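PDB 3VWA: cytoplasmic export protein 1 from Saccharomyces cerevisiae, which binds tRNA and acts in nuclear tRNA export, where it may collect tRNA from export receptors at the nuclear pore and deliver aminoacylated tRNA for translation. Local coordinates for residues A480-G483 and L484-I488; V493-A497 and N498-T502; L522-E525 and Y526-K529. All blocks are in the same frame, centred on the assembly; numbering follows the deposited sequence.

Interaction 1: A480-G483 and L484-I488; sequences ALYG and LEKSI
Y482 and K486 meet one helical turn apart through their torsions: chi1 of 175° sets the tyrosine CG opposite its backbone N and beside its carbonyl carbon, so that the outer ring reaches the next turn, while the lysine chain bends at chi2 (-65°). K486 CG stands over one face of the phenol in a CH-pi contact, 4.2 Å from the centroid of the Y482 ring and 17° off the ring normal. The chain then passes the rim and brings K486 CE to 3.0 Å from Y482 OH, a tight approach. The backbone beneath is ordinary alpha-helix, with K486 N giving a nearly straight hydrogen bond to Y482 O at 3.0 Å and L484 N reaching A480 O at 2.8 Å. S487 OG adds a side-chain bond to this pattern, donating to G483 O, one turn earlier, at 2.6 Å. Helix 474-487 belongs to the HEAT-repeat portion and packs against helix 454-469 and the helices of HEAT 2; on its buried side L484 lays CG and CD1 alongside A480 O and faces F465, L522 and I500. The lysine thus offers the phenol its methylenes, not its ammonium: K486 NZ stays 3.9 Å from Y482 OH. The C-H groups next to the ammonium may be somewhat polarised and so tolerate the oxygen, whereas the serine hydroxyl is satisfied by a main-chain carbonyl.

Interaction 2: V493-A497 and N498-T502; sequences VNTIA and NKILT
Two carboxamides, those of N494 and N498, cross one turn apart with their planes 47° from each other. At the N498 amide the nearest neighbour across the contact is main chain: its CG lies 3.3 Å from N494 O, the carbonyl that also accepts the hydrogen bond from N498 N at 2.8 Å. Beyond this point the helix widens into a pi-type turn. I500 N bonds to T495 O at 3.2 Å and L501 N to I496 O at 3.0 Å, both spanning five residues, while K499 N makes only weak bonds to the same two carbonyls. The wider turn alters which side chains meet. T495 CG2 touches I500 CG1 at 4.0 Å, and I496 CG2, set anti to its backbone N, presses against L501 CD2 at 3.5 Å, tighter than usual for two carbons. T495 OG1 is hydrogen-bonded to D492 OD1, just before the helix. Helix 493-504, nearly all of it in HEAT 2, packs on two others. T495, K499 and I500 rest on S458 and A462 of helix 454-469, which precedes the repeat and whose N459 OD1 is hydrogen-bonded to K499 NZ, whereas I496 and I500 rest on Y526 of helix 513-536.

Interaction 3: L522-E525 and Y526-K529; sequences LFEE and YLEK
L522 and Y526 lie side by side and point the same way from helix 513-536, which carries the C-terminal portion of the repeat HEAT 2. L522 CD2 lies 3.6 Å from Y526 CE2, and the pair turns into the buried side, where L522 meets L481 of helix 474-487 and Y526 meets I504 of helix 493-504. Y526 OH is probably hydrogen-bonded to L484 O, at a separation that is short as modelled, which ties the end of the ring to helix 474-487. A second pair takes a different attitude. F523 and L527 cross at a slant, with the leucine over a face of the phenyl ring: L527 CD1 stands 4.1 Å from the centroid of the F523 ring, 27° off its normal, in a CH-pi contact. The phenylalanine reaches this place because its CG is anti to the backbone N (chi1 -165°), tilting the ring toward the following turn. On a third side E524 and E528 share no bond between their carboxylates; E524 OE2 and E528 OE1 stay 4.6 Å apart, and their like charges would probably disfavour a closer approach. Regular backbone bonds run beneath all three pairs, such as L527 N to F523 O at 2.8 Å. L522 O, which accepts the hydrogen bond from Y526 N, also sits in the plane of the tyrosine ring at its edge, 3.5 Å from Y526 CD2.

From the N terminus, the chain passes through a kinase-like region before the HEAT-repeat part of this fragment, whose last three helices hold the contacts in series. Interaction 1 lies on helix 474-487, interaction 2 on helix 493-504 and interaction 3 on helix 513-536. Each joins residues three to five apart along one helix, so none closes a long loop, and they neither nest nor cross. The three nevertheless touch one another through a shared buried interface, about 11 to 14 Å separating their centres. K529 NZ, hydrogen-bonded to I488 O and F491 O, joins helix 513-536 to the connection between the first two helices.

Interaction 1: A480-G483 and L484-I488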
loop_
_atom_site.group_PDB
_atom_site.type_symbol
_atom_site.label_atom_id
_atom_site.label_comp_id
_atom_site.label_asym_id
_atom_site.label_seq_id
_atom_site.Cartn_x
_atom_site.Cartn_y
_atom_site.Cartn_z
ATOM N N ALA A 480 -1.441 31.030 -27.185
ATOM C CA ALA A 480 -0.885 32.279 -26.654
ATOM C C ALA A 480 -2.007 33.200 -26.165
ATOM O O ALA A 480 -1.982 33.696 -25.038
ATOM C CB ALA A 480 -0.039 32.983 -27.698
ATOM N N LEU A 481 -3.016 33.379 -26.999
ATOM C CA LEU A 481 -4.109 34.275 -26.652
ATOM C C LEU A 481 -4.755 33.803 -25.385
ATOM O O LEU A 481 -5.220 34.614 -24.578
ATOM C CB LEU A 481 -5.130 34.326 -27.768
ATOM C CG LEU A 481 -4.615 34.893 -29.070
ATOM C CD1 LEU A 481 -5.724 34.799 -30.127
ATOM C CD2 LEU A 481 -4.220 36.339 -28.818
ATOM N N TYR A 482 -4.805 32.481 -25.217
ATOM C CA TYR A 482 -5.424 31.919 -24.007
ATOM C C TYR A 482 -4.625 32.283 -22.739
ATOM O O TYR A 482 -5.160 32.751 -21.729
ATOM C CB TYR A 482 -5.511 30.390 -24.127
ATOM C CG TYR A 482 -6.036 29.699 -22.875
ATOM C CD1 TYR A 482 -7.394 29.802 -22.522
ATOM C CD2 TYR A 482 -5.184 28.936 -22.046
ATOM C CE1 TYR A 482 -7.890 29.180 -21.390
ATOM C CE2 TYR A 482 -5.673 28.305 -20.892
ATOM C CZ TYR A 482 -7.031 28.435 -20.573
ATOM O OH TYR A 482 -7.573 27.828 -19.463
ATOM N N GLY A 483 -3.330 32.021 -22.801
ATOM C CA GLY A 483 -2.470 32.322 -21.681
ATOM C C GLY A 483 -2.416 33.795 -21.409
ATOM O O GLY A 483 -2.213 34.198 -20.266
ATOM N N LEU A 484 -2.596 34.624 -22.438
ATOM C CA LEU A 484 -2.662 36.099 -22.221
ATOM C C LEU A 484 -3.940 36.507 -21.530
ATOM O O LEU A 484 -3.952 37.441 -20.699
ATOM C CB LEU A 484 -2.500 36.851 -23.540
ATOM C CG LEU A 484 -1.077 36.945 -24.115
ATOM C CD1 LEU A 484 -1.053 37.089 -25.631
ATOM C CD2 LEU A 484 -0.483 38.199 -23.492
ATOM N N GLU A 485 -5.037 35.811 -21.854
ATOM C CA GLU A 485 -6.303 36.109 -21.172
ATOM C C GLU A 485 -6.169 35.777 -19.686
ATOM O O GLU A 485 -6.492 36.585 -18.812
ATOM C CB GLU A 485 -7.457 35.313 -21.799
ATOM C CG GLU A 485 -8.832 35.560 -21.175
ATOM C CD GLU A 485 -9.827 34.500 -21.642
ATOM O OE1 GLU A 485 -9.919 34.240 -22.854
ATOM O OE2 GLU A 485 -10.492 33.895 -20.803
ATOM N N LYS A 486 -5.654 34.585 -19.407
ATOM C CA LYS A 486 -5.439 34.199 -18.036
ATOM C C LYS A 486 -4.347 35.010 -17.348
ATOM O O LYS A 486 -4.303 35.003 -16.162
ATOM C CB LYS A 486 -5.134 32.703 -17.894
ATOM C CG LYS A 486 -6.125 31.762 -18.577
ATOM C CD LYS A 486 -7.517 31.824 -17.953
ATOM C CE LYS A 486 -8.247 30.498 -18.160
ATOM N NZ LYS A 486 -9.697 30.667 -17.907
ATOM N N SER A 487 -3.487 35.702 -18.069
ATOM C CA SER A 487 -2.333 36.354 -17.415
ATOM C C SER A 487 -2.536 37.780 -17.084
ATOM O O SER A 487 -1.629 38.421 -16.539
ATOM C CB SER A 487 -1.125 36.285 -18.321
ATOM O OG SER A 487 -0.678 34.955 -18.271
ATOM N N ILE A 488 -3.716 38.295 -17.430
ATOM C CA ILE A 488 -3.960 39.719 -17.312
ATOM C C ILE A 488 -3.739 40.187 -15.883
ATOM O O ILE A 488 -3.197 41.259 -15.654
ATOM C CB ILE A 488 -5.382 40.107 -17.853
ATOM C CG1 ILE A 488 -5.474 41.598 -18.066
ATOM C CG2 ILE A 488 -6.511 39.591 -16.935
ATOM C CD1 ILE A 488 -6.743 42.065 -18.768
#

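Interaction 2: V493-A497 and N498-T502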
loop_
_atom_site.group_PDB
_atom_site.type_symbol
_atom_site.label_atom_id
_atom_site.label_comp_id
_atom_site.label_asym_id
_atom_site.label_seq_id
_atom_site.Cartn_x
_atom_site.Cartn_y
_atom_site.Cartn_z
ATOM N N VAL A 493 -0.650 47.911 -15.081
ATOM C CA VAL A 493 -1.012 48.696 -16.258
ATOM C C VAL A 493 0.214 49.259 -16.869
ATOM O O VAL A 493 0.253 49.526 -18.048
ATOM C CB VAL A 493 -2.029 49.846 -16.011
ATOM C CG1 VAL A 493 -3.460 49.311 -15.942
ATOM C CG2 VAL A 493 -1.641 50.673 -14.781
ATOM N N ASN A 494 1.213 49.477 -16.044
ATOM C CA ASN A 494 2.470 49.901 -16.556
ATOM C C ASN A 494 3.098 48.924 -17.565
ATOM O O ASN A 494 3.618 49.313 -18.589
ATOM C CB ASN A 494 3.409 50.084 -15.394
ATOM C CG ASN A 494 4.407 51.140 -15.679
ATOM O OD1 ASN A 494 5.533 50.853 -16.099
ATOM N ND2 ASN A 494 3.978 52.393 -15.527
ATOM N N THR A 495 3.054 47.646 -17.251
ATOM C CA THR A 495 3.646 46.669 -18.147
ATOM C C THR A 495 2.774 46.518 -19.391
ATOM O O THR A 495 3.278 46.443 -20.473
ATOM C CB THR A 495 3.832 45.337 -17.415
ATOM O OG1 THR A 495 4.539 45.620 -16.197
ATOM C CG2 THR A 495 4.579 44.309 -18.324
ATOM N N ILE A 496 1.458 46.541 -19.219
ATOM C CA ILE A 496 0.547 46.562 -20.334
ATOM C C ILE A 496 0.929 47.632 -21.347
ATOM O O ILE A 496 1.123 47.324 -22.524
ATOM C CB ILE A 496 -0.929 46.697 -19.853
ATOM C CG1 ILE A 496 -1.358 45.341 -19.237
ATOM C CG2 ILE A 496 -1.866 47.061 -21.013
ATOM C CD1 ILE A 496 -2.383 45.534 -18.127
ATOM N N ALA A 497 1.050 48.863 -20.873
ATOM C CA ALA A 497 1.385 50.043 -21.647
ATOM C C ALA A 497 2.805 50.053 -22.203
ATOM O O ALA A 497 3.011 50.552 -23.323
ATOM C CB ALA A 497 1.210 51.258 -20.746
ATOM N N ASN A 498 3.763 49.544 -21.415
ATOM C CA ASN A 498 5.183 49.502 -21.803
ATOM C C ASN A 498 5.359 48.419 -22.851
ATOM O O ASN A 498 6.302 48.473 -23.605
ATOM C CB ASN A 498 6.092 49.004 -20.638
ATOM C CG ASN A 498 6.575 50.112 -19.690
ATOM O OD1 ASN A 498 5.810 51.010 -19.260
ATOM N ND2 ASN A 498 7.881 50.034 -19.334
ATOM N N LYS A 499 4.534 47.370 -22.815
ATOM C CA LYS A 499 4.962 46.118 -23.451
ATOM C C LYS A 499 3.879 45.196 -23.992
ATOM O O LYS A 499 3.917 44.793 -25.145
ATOM C CB LYS A 499 5.810 45.334 -22.429
ATOM C CG LYS A 499 6.344 43.999 -22.937
ATOM C CD LYS A 499 7.221 43.362 -21.872
ATOM C CE LYS A 499 8.540 44.131 -21.726
ATOM N NZ LYS A 499 9.635 43.149 -21.503
ATOM N N ILE A 500 2.914 44.823 -23.153
ATOM C CA ILE A 500 1.929 43.759 -23.531
ATOM C C ILE A 500 0.985 44.139 -24.702
ATOM O O ILE A 500 0.583 43.249 -25.525
ATOM C CB ILE A 500 1.104 43.318 -22.274
ATOM C CG1 ILE A 500 2.035 43.005 -21.091
ATOM C CG2 ILE A 500 0.269 42.109 -22.555
ATOM C CD1 ILE A 500 3.128 42.027 -21.456
ATOM N N LEU A 501 0.630 45.430 -24.821
ATOM C CA LEU A 501 -0.258 45.849 -25.944
ATOM C C LEU A 501 0.233 45.422 -27.311
ATOM O O LEU A 501 -0.549 44.915 -28.090
ATOM C CB LEU A 501 -0.516 47.350 -25.979
ATOM C CG LEU A 501 -1.163 47.957 -24.733
ATOM C CD1 LEU A 501 -1.344 49.445 -24.970
ATOM C CD2 LEU A 501 -2.511 47.271 -24.441
ATOM N N THR A 502 1.527 45.630 -27.569
ATOM C CA THR A 502 2.175 45.237 -28.795
ATOM C C THR A 502 2.565 43.755 -28.902
ATOM O O THR A 502 2.971 43.292 -29.978
ATOM C CB THR A 502 3.386 46.156 -29.107
ATOM O OG1 THR A 502 4.210 46.319 -27.943
ATOM C CG2 THR A 502 2.937 47.507 -29.520
#

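Interaction 3: L522-E525 and Y526-K529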
loop_
_atom_site.group_PDB
_atom_site.type_symbol
_atom_site.label_atom_id
_atom_site.label_comp_id
_atom_site.label_asym_id
_atom_site.label_seq_id
_atom_site.Cartn_x
_atom_site.Cartn_y
_atom_site.Cartn_z
ATOM N N LEU A 522 -9.562 39.932 -26.603
ATOM C CA LEU A 522 -8.505 39.978 -25.624
ATOM C C LEU A 522 -7.931 41.368 -25.495
ATOM O O LEU A 522 -7.802 41.923 -24.404
ATOM C CB LEU A 522 -7.432 39.040 -26.151
ATOM C CG LEU A 522 -6.481 38.282 -25.228
ATOM C CD1 LEU A 522 -5.056 38.410 -25.756
ATOM C CD2 LEU A 522 -6.627 38.486 -23.723
ATOM N N PHE A 523 -7.571 41.936 -26.642
ATOM C CA PHE A 523 -7.089 43.291 -26.737
ATOM C C PHE A 523 -7.969 44.304 -26.024
ATOM O O PHE A 523 -7.460 45.182 -25.291
ATOM C CB PHE A 523 -7.029 43.649 -28.225
ATOM C CG PHE A 523 -6.224 44.881 -28.536
ATOM C CD1 PHE A 523 -4.915 45.031 -28.043
ATOM C CD2 PHE A 523 -6.747 45.892 -29.353
ATOM C CE1 PHE A 523 -4.154 46.170 -28.349
ATOM C CE2 PHE A 523 -5.990 47.021 -29.667
ATOM C CZ PHE A 523 -4.665 47.153 -29.187
ATOM N N GLU A 524 -9.280 44.237 -26.270
ATOM C CA GLU A 524 -10.214 45.199 -25.634
ATOM C C GLU A 524 -10.180 45.074 -24.138
ATOM O O GLU A 524 -10.227 46.063 -23.404
ATOM C CB GLU A 524 -11.683 44.939 -26.015
ATOM C CG GLU A 524 -11.935 44.654 -27.458
ATOM C CD GLU A 524 -12.336 45.869 -28.234
ATOM O OE1 GLU A 524 -13.215 45.726 -29.131
ATOM O OE2 GLU A 524 -11.767 46.950 -27.951
ATOM N N GLU A 525 -10.151 43.839 -23.669
ATOM C CA GLU A 525 -10.124 43.643 -22.227
ATOM C C GLU A 525 -8.816 44.257 -21.617
ATOM O O GLU A 525 -8.842 44.859 -20.535
ATOM C CB GLU A 525 -10.303 42.146 -21.936
ATOM C CG GLU A 525 -10.121 41.768 -20.464
ATOM C CD GLU A 525 -10.136 40.267 -20.220
ATOM O OE1 GLU A 525 -9.937 39.902 -19.028
ATOM O OE2 GLU A 525 -10.371 39.458 -21.187
ATOM N N TYR A 526 -7.688 44.185 -22.343
ATOM C CA TYR A 526 -6.442 44.779 -21.819
ATOM C C TYR A 526 -6.482 46.297 -21.909
ATOM O O TYR A 526 -5.986 46.987 -21.023
ATOM C CB TYR A 526 -5.231 44.275 -22.620
ATOM C CG TYR A 526 -4.567 43.027 -22.045
ATOM C CD1 TYR A 526 -3.338 43.115 -21.394
ATOM C CD2 TYR A 526 -5.146 41.773 -22.204
ATOM C CE1 TYR A 526 -2.700 41.963 -20.879
ATOM C CE2 TYR A 526 -4.534 40.615 -21.722
ATOM C CZ TYR A 526 -3.299 40.698 -21.081
ATOM O OH TYR A 526 -2.719 39.540 -20.611
ATOM N N LEU A 527 -7.044 46.801 -23.010
ATOM C CA LEU A 527 -7.324 48.223 -23.197
ATOM C C LEU A 527 -8.195 48.818 -22.115
ATOM O O LEU A 527 -7.949 49.959 -21.657
ATOM C CB LEU A 527 -8.038 48.471 -24.543
ATOM C CG LEU A 527 -7.172 48.311 -25.785
ATOM C CD1 LEU A 527 -8.088 48.576 -26.978
ATOM C CD2 LEU A 527 -5.981 49.292 -25.738
ATOM N N GLU A 528 -9.229 48.064 -21.756
ATOM C CA GLU A 528 -10.173 48.478 -20.699
ATOM C C GLU A 528 -9.459 48.560 -19.382
ATOM O O GLU A 528 -9.617 49.538 -18.631
ATOM C CB GLU A 528 -11.335 47.483 -20.587
ATOM C CG GLU A 528 -12.648 47.951 -21.210
ATOM C CD GLU A 528 -13.114 47.119 -22.413
ATOM O OE1 GLU A 528 -13.018 47.626 -23.567
ATOM O OE2 GLU A 528 -13.595 45.966 -22.209
ATOM N N LYS A 529 -8.626 47.549 -19.097
ATOM C CA LYS A 529 -7.863 47.591 -17.859
ATOM C C LYS A 529 -6.981 48.836 -17.802
ATOM O O LYS A 529 -6.989 49.559 -16.804
ATOM C CB LYS A 529 -7.111 46.286 -17.612
ATOM C CG LYS A 529 -6.055 46.408 -16.526
ATOM C CD LYS A 529 -5.681 45.053 -15.920
ATOM C CE LYS A 529 -4.439 45.197 -15.056
ATOM N NZ LYS A 529 -4.212 43.848 -14.438
#